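Local coordinates for protein NAD nucleotidase (Haemophilus influenzae, PDB 3ZTV) that degrades NAD to adenosine and nicotinamide riboside, acting as a periplasmic NAD pyrophosphatase and 5'-nucleotidase of the zinc-dependent 5'-nucleotidase family, at residues Leu13-Ile18 with Phe260-Trp265; Leu64-Gly69 with Phe95-Leu100; Leu124-Ile129 with Ala154-Asp159; Ile198-His203 with Asp220-Gly225. All blocks are in the same frame, centred on the assembly; numbering follows the deposited sequence.

Contact 1 (Leu13-Ile18 with Phe260-Trp265)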
loop_
_atom_site.group_PDB
_atom_site.type_symbol
_atom_site.label_atom_id
_atom_site.label_comp_id
_atom_site.label_asym_id
_atom_site.label_seq_id
_atom_site.Cartn_x
_atom_site.Cartn_y
_atom_site.Cartn_z
ATOM N N LEU A 13 8.620 -4.682 31.871
ATOM C CA LEU A 13 9.412 -3.674 31.174
ATOM C C LEU A 13 9.060 -2.301 31.723
ATOM O O LEU A 13 7.896 -2.042 32.028
ATOM C CB LEU A 13 9.064 -3.691 29.684
ATOM C CG LEU A 13 9.938 -4.323 28.600
ATOM C CD1 LEU A 13 9.339 -3.965 27.250
ATOM C CD2 LEU A 13 11.367 -3.823 28.677
ATOM N N SER A 14 10.053 -1.415 31.804
ATOM C CA SER A 14 9.813 -0.040 32.235
ATOM C C SER A 14 10.143 0.918 31.085
ATOM O O SER A 14 11.297 1.292 30.888
ATOM C CB SER A 14 10.636 0.291 33.484
ATOM O OG SER A 14 10.234 -0.562 34.547
ATOM N N ILE A 15 9.125 1.294 30.319
ATOM C CA ILE A 15 9.323 2.162 29.160
ATOM C C ILE A 15 9.411 3.629 29.599
ATOM O O ILE A 15 8.557 4.124 30.323
ATOM C CB ILE A 15 8.201 1.959 28.132
ATOM C CG1 ILE A 15 8.110 0.471 27.756
ATOM C CG2 ILE A 15 8.425 2.839 26.908
ATOM C CD1 ILE A 15 6.972 0.150 26.834
ATOM N N LEU A 16 10.464 4.297 29.148
ATOM C CA LEU A 16 10.713 5.714 29.436
ATOM C C LEU A 16 10.949 6.383 28.094
ATOM O O LEU A 16 11.813 5.935 27.327
ATOM C CB LEU A 16 11.950 5.866 30.320
ATOM C CG LEU A 16 11.837 5.231 31.713
ATOM C CD1 LEU A 16 13.203 5.125 32.390
ATOM C CD2 LEU A 16 10.877 6.035 32.579
ATOM N N HIS A 17 10.179 7.419 27.769
ATOM C CA HIS A 17 10.214 7.917 26.402
ATOM C C HIS A 17 9.984 9.422 26.277
ATOM O O HIS A 17 9.296 10.048 27.094
ATOM C CB HIS A 17 9.198 7.146 25.551
ATOM C CG HIS A 17 7.776 7.434 25.904
ATOM N ND1 HIS A 17 7.125 6.863 26.977
ATOM C CD2 HIS A 17 6.872 8.230 25.296
ATOM C CE1 HIS A 17 5.882 7.314 27.022
ATOM N NE2 HIS A 17 5.704 8.143 26.008
ATOM N N ILE A 18 10.609 9.997 25.251
ATOM C CA ILE A 18 10.316 11.363 24.803
ATOM C C ILE A 18 10.106 11.371 23.285
ATOM O O ILE A 18 10.395 10.370 22.594
ATOM C CB ILE A 18 11.431 12.396 25.166
ATOM C CG1 ILE A 18 12.688 12.256 24.295
ATOM C CG2 ILE A 18 11.800 12.308 26.633
ATOM C CD1 ILE A 18 13.635 13.472 24.405
ATOM N N PHE A 260 -1.515 -0.716 23.624
ATOM C CA PHE A 260 -1.401 0.574 24.313
ATOM C C PHE A 260 -0.671 1.580 23.429
ATOM O O PHE A 260 0.290 1.221 22.753
ATOM C CB PHE A 260 -0.700 0.380 25.657
ATOM C CG PHE A 260 -1.454 -0.536 26.569
ATOM C CD1 PHE A 260 -2.507 -0.051 27.328
ATOM C CD2 PHE A 260 -1.171 -1.892 26.616
ATOM C CE1 PHE A 260 -3.250 -0.896 28.152
ATOM C CE2 PHE A 260 -1.911 -2.747 27.444
ATOM C CZ PHE A 260 -2.944 -2.245 28.208
ATOM N N VAL A 261 -1.160 2.817 23.413
ATOM C CA VAL A 261 -0.606 3.878 22.565
ATOM C C VAL A 261 -0.390 5.124 23.414
ATOM O O VAL A 261 -1.281 5.531 24.169
ATOM C CB VAL A 261 -1.604 4.234 21.436
ATOM C CG1 VAL A 261 -1.075 5.377 20.566
ATOM C CG2 VAL A 261 -1.947 3.002 20.596
ATOM N N MET A 262 0.773 5.756 23.306
ATOM C CA MET A 262 0.995 6.985 24.063
ATOM C C MET A 262 2.076 7.862 23.441
ATOM O O MET A 262 3.012 7.359 22.824
ATOM C CB MET A 262 1.324 6.696 25.535
ATOM C CG MET A 262 2.702 6.134 25.803
ATOM S SD MET A 262 2.953 4.433 25.258
ATOM C CE MET A 262 4.495 4.087 26.110
ATOM N N GLU A 263 1.927 9.178 23.626
ATOM C CA GLU A 263 2.896 10.188 23.198
ATOM C C GLU A 263 3.320 10.990 24.433
ATOM O O GLU A 263 2.676 10.896 25.500
ATOM C CB GLU A 263 2.262 11.107 22.149
ATOM C CG GLU A 263 3.235 11.984 21.382
ATOM C CD GLU A 263 2.626 12.609 20.144
ATOM O OE1 GLU A 263 1.395 12.765 20.066
ATOM O OE2 GLU A 263 3.388 12.953 19.222
ATOM N N GLY A 264 4.389 11.777 24.285
ATOM C CA GLY A 264 4.955 12.560 25.375
ATOM C C GLY A 264 5.028 14.052 25.076
ATOM O O GLY A 264 6.057 14.705 25.301
ATOM N N TRP A 265 3.923 14.606 24.589
ATOM C CA TRP A 265 3.846 16.042 24.297
ATOM C C TRP A 265 4.926 16.417 23.271
ATOM O O TRP A 265 5.015 15.762 22.226
ATOM C CB TRP A 265 3.924 16.866 25.596
ATOM C CG TRP A 265 3.218 18.203 25.545
ATOM C CD1 TRP A 265 2.484 18.709 24.511
ATOM C CD2 TRP A 265 3.167 19.183 26.592
ATOM N NE1 TRP A 265 1.989 19.951 24.847
ATOM C CE2 TRP A 265 2.392 20.262 26.119
ATOM C CE3 TRP A 265 3.698 19.248 27.885
ATOM C CZ2 TRP A 265 2.148 21.404 26.893
ATOM C CZ3 TRP A 265 3.456 20.373 28.647
ATOM C CH2 TRP A 265 2.695 21.442 28.146
#

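Contact 2 (Leu64-Gly69 with Phe95-Leu100)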
loop_
_atom_site.group_PDB
_atom_site.type_symbol
_atom_site.label_atom_id
_atom_site.label_comp_id
_atom_site.label_asym_id
_atom_site.label_seq_id
_atom_site.Cartn_x
_atom_site.Cartn_y
_atom_site.Cartn_z
ATOM N N LEU A 64 13.604 0.653 29.354
ATOM C CA LEU A 64 13.769 0.765 27.905
ATOM C C LEU A 64 13.570 2.238 27.562
ATOM O O LEU A 64 12.462 2.766 27.715
ATOM C CB LEU A 64 12.728 -0.104 27.203
ATOM C CG LEU A 64 12.669 -0.038 25.677
ATOM C CD1 LEU A 64 13.977 -0.552 25.078
ATOM C CD2 LEU A 64 11.485 -0.822 25.135
ATOM N N VAL A 65 14.636 2.895 27.107
ATOM C CA VAL A 65 14.658 4.347 26.990
ATOM C C VAL A 65 14.601 4.740 25.520
ATOM O O VAL A 65 15.489 4.383 24.748
ATOM C CB VAL A 65 15.900 4.922 27.695
ATOM C CG1 VAL A 65 15.892 6.438 27.651
ATOM C CG2 VAL A 65 15.949 4.434 29.145
ATOM N N LEU A 66 13.545 5.461 25.135
ATOM C CA LEU A 66 13.204 5.644 23.718
ATOM C C LEU A 66 12.984 7.096 23.314
ATOM O O LEU A 66 12.476 7.913 24.099
ATOM C CB LEU A 66 11.925 4.870 23.388
ATOM C CG LEU A 66 11.888 3.392 23.778
ATOM C CD1 LEU A 66 10.479 2.843 23.575
ATOM C CD2 LEU A 66 12.915 2.574 23.008
ATOM N N HIS A 67 13.340 7.395 22.065
ATOM C CA HIS A 67 13.078 8.702 21.458
ATOM C C HIS A 67 12.288 8.487 20.160
ATOM O O HIS A 67 12.775 7.830 19.232
ATOM C CB HIS A 67 14.393 9.421 21.171
ATOM C CG HIS A 67 14.226 10.859 20.783
ATOM N ND1 HIS A 67 13.394 11.281 19.763
ATOM C CD2 HIS A 67 14.802 11.974 21.287
ATOM C CE1 HIS A 67 13.457 12.601 19.672
ATOM N NE2 HIS A 67 14.315 13.044 20.576
ATOM N N ALA A 68 11.052 8.979 20.105
ATOM C CA ALA A 68 10.176 8.694 18.967
ATOM C C ALA A 68 10.262 9.660 17.767
ATOM O O ALA A 68 9.305 9.745 16.982
ATOM C CB ALA A 68 8.727 8.545 19.431
ATOM N N GLY A 69 11.387 10.363 17.615
ATOM C CA GLY A 69 11.652 11.126 16.398
ATOM C C GLY A 69 11.464 12.633 16.464
ATOM O O GLY A 69 10.988 13.184 17.470
ATOM N N PHE A 95 19.891 6.900 25.444
ATOM C CA PHE A 95 18.715 6.243 24.880
ATOM C C PHE A 95 19.081 4.877 24.297
ATOM O O PHE A 95 20.170 4.707 23.741
ATOM C CB PHE A 95 18.134 7.114 23.768
ATOM C CG PHE A 95 17.507 8.382 24.262
ATOM C CD1 PHE A 95 18.261 9.533 24.466
ATOM C CD2 PHE A 95 16.158 8.423 24.522
ATOM C CE1 PHE A 95 17.665 10.696 24.933
ATOM C CE2 PHE A 95 15.562 9.584 24.989
ATOM C CZ PHE A 95 16.319 10.716 25.192
ATOM N N HIS A 96 18.176 3.914 24.397
ATOM C CA HIS A 96 18.382 2.631 23.728
ATOM C C HIS A 96 18.092 2.690 22.227
ATOM O O HIS A 96 18.774 2.037 21.431
ATOM C CB HIS A 96 17.507 1.544 24.348
ATOM C CG HIS A 96 17.836 1.236 25.772
ATOM N ND1 HIS A 96 19.008 0.627 26.168
ATOM C CD2 HIS A 96 17.121 1.443 26.901
ATOM C CE1 HIS A 96 19.003 0.488 27.485
ATOM N NE2 HIS A 96 17.863 0.962 27.950
ATOM N N TYR A 97 17.054 3.439 21.847
ATOM C CA TYR A 97 16.645 3.541 20.441
ATOM C C TYR A 97 16.051 4.892 20.105
ATOM O O TYR A 97 15.395 5.515 20.944
ATOM C CB TYR A 97 15.614 2.462 20.069
ATOM C CG TYR A 97 16.063 1.046 20.380
ATOM C CD1 TYR A 97 16.914 0.360 19.521
ATOM C CD2 TYR A 97 15.633 0.389 21.531
ATOM C CE1 TYR A 97 17.337 -0.925 19.810
ATOM C CE2 TYR A 97 16.052 -0.899 21.821
ATOM C CZ TYR A 97 16.893 -1.550 20.959
ATOM O OH TYR A 97 17.294 -2.828 21.263
ATOM N N PHE A 98 16.284 5.316 18.864
ATOM C CA PHE A 98 15.739 6.535 18.273
ATOM C C PHE A 98 15.110 6.113 16.951
ATOM O O PHE A 98 15.702 5.310 16.216
ATOM C CB PHE A 98 16.905 7.491 18.004
ATOM C CG PHE A 98 16.572 8.714 17.167
ATOM C CD1 PHE A 98 15.658 9.665 17.591
ATOM C CD2 PHE A 98 17.254 8.938 15.976
ATOM C CE1 PHE A 98 15.396 10.794 16.818
ATOM C CE2 PHE A 98 17.003 10.061 15.219
ATOM C CZ PHE A 98 16.086 10.995 15.637
ATOM N N THR A 99 13.923 6.624 16.637
ATOM C CA THR A 99 13.350 6.399 15.308
ATOM C C THR A 99 13.333 7.715 14.518
ATOM O O THR A 99 13.238 8.799 15.092
ATOM C CB THR A 99 11.939 5.727 15.359
ATOM O OG1 THR A 99 11.686 5.058 14.116
ATOM C CG2 THR A 99 10.853 6.749 15.617
ATOM N N LEU A 100 13.447 7.604 13.202
ATOM C CA LEU A 100 13.383 8.787 12.347
ATOM C C LEU A 100 11.999 9.420 12.319
ATOM O O LEU A 100 10.991 8.717 12.193
ATOM C CB LEU A 100 13.809 8.432 10.914
ATOM C CG LEU A 100 15.183 7.797 10.727
ATOM C CD1 LEU A 100 15.360 7.393 9.272
ATOM C CD2 LEU A 100 16.272 8.772 11.171
#

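Contact 3 (Leu124-Ile129 with Ala154-Asp159)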
loop_
_atom_site.group_PDB
_atom_site.type_symbol
_atom_site.label_atom_id
_atom_site.label_comp_id
_atom_site.label_asym_id
_atom_site.label_seq_id
_atom_site.Cartn_x
_atom_site.Cartn_y
_atom_site.Cartn_z
ATOM N N LEU A 124 16.339 3.124 14.444
ATOM C CA LEU A 124 15.424 2.171 13.812
ATOM C C LEU A 124 14.444 2.860 12.868
ATOM O O LEU A 124 13.894 3.918 13.201
ATOM C CB LEU A 124 14.608 1.442 14.879
ATOM C CG LEU A 124 15.358 0.745 16.005
ATOM C CD1 LEU A 124 14.363 0.217 17.046
ATOM C CD2 LEU A 124 16.220 -0.375 15.459
ATOM N N SER A 125 14.194 2.244 11.714
ATOM C CA SER A 125 13.118 2.682 10.822
ATOM C C SER A 125 12.862 1.595 9.783
ATOM O O SER A 125 13.716 1.326 8.926
ATOM C CB SER A 125 13.443 4.011 10.134
ATOM O OG SER A 125 12.307 4.468 9.431
ATOM N N ALA A 126 11.706 0.945 9.882
ATOM C CA ALA A 126 11.395 -0.207 9.036
ATOM C C ALA A 126 10.758 0.152 7.694
ATOM O O ALA A 126 10.811 -0.655 6.774
ATOM C CB ALA A 126 10.503 -1.193 9.788
ATOM N N ASN A 127 10.157 1.336 7.573
ATOM C CA ASN A 127 9.455 1.706 6.344
ATOM C C ASN A 127 10.168 2.824 5.570
ATOM O O ASN A 127 9.602 3.393 4.626
ATOM C CB ASN A 127 7.981 2.064 6.603
ATOM C CG ASN A 127 7.811 3.344 7.408
ATOM O OD1 ASN A 127 8.616 3.659 8.282
ATOM N ND2 ASN A 127 6.742 4.070 7.123
ATOM N N VAL A 128 11.401 3.142 5.976
ATOM C CA VAL A 128 12.233 4.126 5.290
ATOM C C VAL A 128 13.528 3.394 4.957
ATOM O O VAL A 128 14.303 3.042 5.854
ATOM C CB VAL A 128 12.500 5.350 6.183
ATOM C CG1 VAL A 128 13.278 6.403 5.405
ATOM C CG2 VAL A 128 11.182 5.921 6.716
ATOM N N ILE A 129 13.758 3.129 3.673
ATOM C CA ILE A 129 14.800 2.180 3.274
ATOM C C ILE A 129 15.691 2.767 2.165
ATOM O O ILE A 129 15.245 2.931 1.030
ATOM C CB ILE A 129 14.191 0.816 2.806
ATOM C CG1 ILE A 129 13.204 0.269 3.846
ATOM C CG2 ILE A 129 15.295 -0.201 2.589
ATOM C CD1 ILE A 129 12.532 -1.059 3.420
ATOM N N ALA A 154 10.899 -7.619 20.657
ATOM C CA ALA A 154 11.268 -6.914 19.436
ATOM C C ALA A 154 10.802 -5.468 19.484
ATOM O O ALA A 154 9.726 -5.163 20.015
ATOM C CB ALA A 154 10.672 -7.618 18.226
ATOM N N ILE A 155 11.616 -4.578 18.923
ATOM C CA ILE A 155 11.205 -3.200 18.730
ATOM C C ILE A 155 11.391 -2.823 17.258
ATOM O O ILE A 155 12.442 -3.082 16.666
ATOM C CB ILE A 155 11.942 -2.239 19.685
ATOM C CG1 ILE A 155 11.442 -0.805 19.491
ATOM C CG2 ILE A 155 13.439 -2.360 19.536
ATOM C CD1 ILE A 155 11.801 0.134 20.632
ATOM N N ILE A 156 10.347 -2.245 16.676
ATOM C CA ILE A 156 10.284 -1.907 15.255
ATOM C C ILE A 156 10.177 -0.390 15.129
ATOM O O ILE A 156 9.379 0.228 15.831
ATOM C CB ILE A 156 9.021 -2.528 14.605
ATOM C CG1 ILE A 156 8.996 -4.047 14.760
ATOM C CG2 ILE A 156 8.889 -2.146 13.132
ATOM C CD1 ILE A 156 7.624 -4.624 14.527
ATOM N N GLY A 157 10.963 0.227 14.245
ATOM C CA GLY A 157 10.842 1.659 14.027
ATOM C C GLY A 157 9.915 1.969 12.865
ATOM O O GLY A 157 9.789 1.157 11.944
ATOM N N LEU A 158 9.300 3.151 12.864
ATOM C CA LEU A 158 8.367 3.526 11.799
ATOM C C LEU A 158 8.273 5.042 11.655
ATOM O O LEU A 158 8.246 5.756 12.664
ATOM C CB LEU A 158 6.968 2.950 12.090
ATOM C CG LEU A 158 6.024 2.705 10.903
ATOM C CD1 LEU A 158 6.470 1.508 10.075
ATOM C CD2 LEU A 158 4.591 2.486 11.403
ATOM N N ASP A 159 8.168 5.522 10.416
ATOM C CA ASP A 159 8.030 6.957 10.143
ATOM C C ASP A 159 6.731 7.270 9.426
ATOM O O ASP A 159 6.129 6.407 8.776
ATOM C CB ASP A 159 9.195 7.425 9.264
ATOM C CG ASP A 159 9.583 8.897 9.479
ATOM O OD1 ASP A 159 8.842 9.688 10.111
ATOM O OD2 ASP A 159 10.678 9.273 8.976
#

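Contact 4 (Ile198-His203 with Asp220-Gly225)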
loop_
_atom_site.group_PDB
_atom_site.type_symbol
_atom_site.label_atom_id
_atom_site.label_comp_id
_atom_site.label_asym_id
_atom_site.label_seq_id
_atom_site.Cartn_x
_atom_site.Cartn_y
_atom_site.Cartn_z
ATOM N N ILE A 198 6.099 -7.244 21.316
ATOM C CA ILE A 198 6.538 -6.356 20.238
ATOM C C ILE A 198 6.159 -4.907 20.538
ATOM O O ILE A 198 4.990 -4.599 20.838
ATOM C CB ILE A 198 5.958 -6.795 18.873
ATOM C CG1 ILE A 198 6.390 -8.236 18.564
ATOM C CG2 ILE A 198 6.412 -5.856 17.766
ATOM C CD1 ILE A 198 5.922 -8.779 17.210
ATOM N N ILE A 199 7.167 -4.038 20.460
ATOM C CA ILE A 199 7.015 -2.607 20.668
ATOM C C ILE A 199 7.209 -1.910 19.328
ATOM O O ILE A 199 8.153 -2.221 18.594
ATOM C CB ILE A 199 8.111 -2.066 21.613
ATOM C CG1 ILE A 199 8.174 -2.874 22.909
ATOM C CG2 ILE A 199 7.921 -0.562 21.873
ATOM C CD1 ILE A 199 6.918 -2.851 23.699
ATOM N N LEU A 200 6.316 -0.982 19.002
ATOM C CA LEU A 200 6.455 -0.179 17.791
ATOM C C LEU A 200 6.787 1.261 18.214
ATOM O O LEU A 200 6.030 1.894 18.958
ATOM C CB LEU A 200 5.151 -0.229 16.996
ATOM C CG LEU A 200 5.111 0.524 15.669
ATOM C CD1 LEU A 200 6.065 -0.119 14.678
ATOM C CD2 LEU A 200 3.697 0.552 15.113
ATOM N N LEU A 201 7.939 1.746 17.766
ATOM C CA LEU A 201 8.418 3.103 18.032
ATOM C C LEU A 201 8.145 3.897 16.754
ATOM O O LEU A 201 8.880 3.779 15.760
ATOM C CB LEU A 201 9.910 3.067 18.366
ATOM C CG LEU A 201 10.574 4.390 18.744
ATOM C CD1 LEU A 201 9.884 5.058 19.935
ATOM C CD2 LEU A 201 12.048 4.190 19.023
ATOM N N SER A 202 7.048 4.646 16.756
ATOM C CA SER A 202 6.452 5.159 15.524
ATOM C C SER A 202 6.198 6.658 15.500
ATOM O O SER A 202 5.412 7.191 16.282
ATOM C CB SER A 202 5.137 4.440 15.226
ATOM O OG SER A 202 4.456 5.085 14.159
ATOM N N HIS A 203 6.872 7.319 14.546
ATOM C CA HIS A 203 6.621 8.722 14.223
ATOM C C HIS A 203 5.459 8.908 13.241
ATOM O O HIS A 203 5.389 9.936 12.540
ATOM C CB HIS A 203 7.866 9.434 13.661
ATOM C CG HIS A 203 7.915 10.892 14.012
ATOM N ND1 HIS A 203 7.445 11.917 13.206
ATOM C CD2 HIS A 203 8.342 11.482 15.148
ATOM C CE1 HIS A 203 7.606 13.074 13.835
ATOM N NE2 HIS A 203 8.153 12.833 15.011
ATOM N N ASP A 220 2.115 -4.814 20.759
ATOM C CA ASP A 220 1.640 -4.599 22.128
ATOM C C ASP A 220 1.609 -3.149 22.605
ATOM O O ASP A 220 0.673 -2.745 23.304
ATOM C CB ASP A 220 2.486 -5.438 23.081
ATOM C CG ASP A 220 2.384 -6.923 22.767
ATOM O OD1 ASP A 220 1.269 -7.472 22.839
ATOM O OD2 ASP A 220 3.392 -7.579 22.427
ATOM N N VAL A 221 2.633 -2.379 22.242
ATOM C CA VAL A 221 2.754 -0.981 22.681
ATOM C C VAL A 221 3.232 -0.141 21.499
ATOM O O VAL A 221 4.176 -0.535 20.792
ATOM C CB VAL A 221 3.746 -0.815 23.875
ATOM C CG1 VAL A 221 3.790 0.632 24.369
ATOM C CG2 VAL A 221 3.349 -1.732 25.030
ATOM N N ILE A 222 2.578 0.995 21.278
ATOM C CA ILE A 222 3.004 1.919 20.225
ATOM C C ILE A 222 3.394 3.269 20.832
ATOM O O ILE A 222 2.541 4.073 21.239
ATOM C CB ILE A 222 1.924 2.109 19.138
ATOM C CG1 ILE A 222 1.402 0.753 18.632
ATOM C CG2 ILE A 222 2.465 2.976 18.004
ATOM C CD1 ILE A 222 0.262 0.845 17.636
ATOM N N VAL A 223 4.697 3.512 20.878
ATOM C CA VAL A 223 5.293 4.712 21.452
ATOM C C VAL A 223 5.349 5.736 20.330
ATOM O O VAL A 223 5.975 5.487 19.291
ATOM C CB VAL A 223 6.715 4.403 21.988
ATOM C CG1 VAL A 223 7.354 5.647 22.627
ATOM C CG2 VAL A 223 6.675 3.226 22.977
ATOM N N THR A 224 4.671 6.864 20.532
ATOM C CA THR A 224 4.291 7.772 19.448
ATOM C C THR A 224 5.089 9.075 19.372
ATOM O O THR A 224 5.441 9.675 20.403
ATOM C CB THR A 224 2.796 8.122 19.591
ATOM O OG1 THR A 224 2.020 6.923 19.469
ATOM C CG2 THR A 224 2.323 9.119 18.563
ATOM N N GLY A 225 5.330 9.505 18.135
ATOM C CA GLY A 225 5.730 10.869 17.843
ATOM C C GLY A 225 4.965 11.440 16.669
ATOM O O GLY A 225 4.209 10.728 16.000
#

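Contact 1 (Leu13-Ile18 with Phe260-Trp265)
The imidazole of His17 is the flat group of this contact, and Met262 meets it at a slant. Met262 SD lies 5.0 Å from the centre of the His17 ring and 35° off the ring normal, so the Met-aromatic approach is neither face-on nor edge-on. Met262 CG and CE, the carbons bonded to the sulfur, also touch the ring. At the ring edge, near its plane, are backbone atoms: the carbonyl carbon of Glu263 and the amide N of Gly264. Both side chains start out tucked between their own backbone N and carbonyl carbon. Met262 then bends at chi2 (-71°), which brings its thioether round against the ring. Its methyl also reaches the aliphatic neighbour on the first strand, with Ile15 CG2 4.2 Å from Met262 CE. The contact is buried. Met262 and Ile15 give it an apolar part, and the imidazole meets backbone atoms at its edge. Glu263 turns away from 13-18. Its carboxylate is held by Ser227 OG and by the backbone N of His228 and Tyr229. The side chain of Glu263 comes within about 4 Å of that of the zinc ligand Asp20. The two strands belong to different sheets that face each other; their axes come no closer than 8.6 Å and diverge by 41°. Strand 11-18 lies between 63-67 and 270-278 in one sheet. Strand 258-263 lies between 221-224 and 249-252 in the other. Val223 and Leu274, one from each sheet, also pack on Met262.

Contact 2 (Leu64-Gly69 with Phe95-Leu100)
His67 meets two phenyl rings, Phe95 and Phe98, in an aromatic cluster. The edge of His67 is turned to the face of Phe95, with planes at 63°. Phe98 in turn points its edge at the face of His67, centroids 5.1 Å apart. Phe98 CG stands anti to its backbone N (chi1 170°), which lays the ring alongside His67 and brings Phe98 CE1 3.8 Å from Gly69 CA. Gly69 has no side chain, and its CA fits against Thr99 O. On the opposite side of the sheet, the methyls Leu64 CD1 and Leu66 CD2 meet the rim of the Tyr97 ring in its plane. Leu66 CD2 is 3.8 Å from Tyr97 CD2. Val65 CG1 packs 3.7 Å from Phe95 CD2. The parallel backbones are joined by three good bonds: His96 N to Val65 O (2.8 Å), His67 N to Tyr97 O (3.0 Å) and Thr99 N to His67 O (3.1 Å). The chemistry fixes the His67 ring in place. His67 ND1 accepts the Gly69 N-H exactly in the ring plane at 3.1 Å, while His67 NE2 is hydrogen-bonded to His21. The ND1 bond ties the imidazole to the residue just before the zinc ligand Asp70, consistent with it helping to set that loop.

Contact 3 (Leu124-Ile129 with Ala154-Asp159)
Asn127 uses its amide to bind both backbone polar groups of Asp159. Asn127 OD1 accepts Asp159 N at 2.9 Å, and Asn127 ND2 donates to Asp159 O at 2.9 Å. The second bond is nearly straight (173°), with the acceptor close to the amide plane. The side chain thus stands in for a strand partner. Its CG sits between backbone N and carbonyl carbon (chi1 68°), which lifts the amide up to 154-159. Leu158 CD1 packs across the amide, 3.5 Å from Asn127 CG. One residue earlier, Ala126 N reaches Gly157 O at 2.8 Å, coming from above the carbonyl plane. Gly157 is closely covered: its CA is 3.9 Å from Leu124 CB. At the ends, Leu124 CD1 meets Ile155 CG2 (3.7 Å), and Val128 CG2 meets Asp159 CB (3.6 Å).

In the next shell, Tyr177 O takes a further bond from Asn127 ND2, and Thr99 OG1 is bonded to Leu124 O. The Asp159 side chain packs on His203, and it is about 6 Å from a bound zinc ion. Leu124 belongs to the sheet edge beside 97-99, while 154-159 belongs to the other sheet. Such a bridge between two facing sheets fits the four-layer alpha/beta/beta/alpha sandwich of the calcineurin-like phosphoesterases, near its metal site.

Contact 4 (Ile198-His203 with Asp220-Gly225)
Asp220 and Ile198 open a parallel strand pair of a beta-alpha-beta unit, in which helix 206-215 connects 198-203 to 221-224. Asp220 CB lies 3.5 Å from Ile198 O. Asp220 CG stands beside the backbone N (chi1 -60°) and is 4.0 Å from both Ile198 N and Ile198 O. At the tip, Asp220 OD2 accepts Ile198 N at 2.9 Å through its anti lone pair. Asp220 N returns a bond to Ile198 O, so the two residues close a ring of hydrogen bonds at the start of the pair. Further on, the strands are joined by regular backbone bonds, from Leu200 N to Val221 O through to Gly225 N to Ser202 O. On one face, Ile199 CD1 packs on Val221 CB (3.8 Å), and Leu201 CD1 on Val223 CG1 (3.7 Å). The other face carries Leu200 CD2 against Ile222 CG2 (4.0 Å) and is covered by Ile212 of the helix. Ser202 OG and Thr224 OG1 both bond to the Asn209 amide there. The His203 side chain, where the first strand runs out, comes about 2 Å from a bound zinc ion, consistent with a role as a ligand. The carbonyl carbon of Gly225 sits over one face of the ring, offset toward the rim, 3.7 Å from His203 CD2.

Contact 1 packs the two sheets together; contacts 2 and 4 adjoin it, one in each sheet. Contact 2 continues its first sheet: Leu66 N and Leu16 O are 2.8 Å apart. Contact 4 continues its second, with Ile222 N 2.7 Å from Phe260 O. Contact 3 adjoins contact 4 in that sheet, Ile199 N lying 2.8 Å from Ala154 O, and reaches contact 2 through Phe98 O and Leu124 N (2.9 Å). Contacts 1 and 4 have centres 8 Å apart, while those of contacts 1 and 3 are 17 Å apart. All four border the zinc site: Glu263 and Gly69 come within about 7 Å of a zinc ion, the Asp159 side chain about 6 Å, and the His203 side chain about 2 Å.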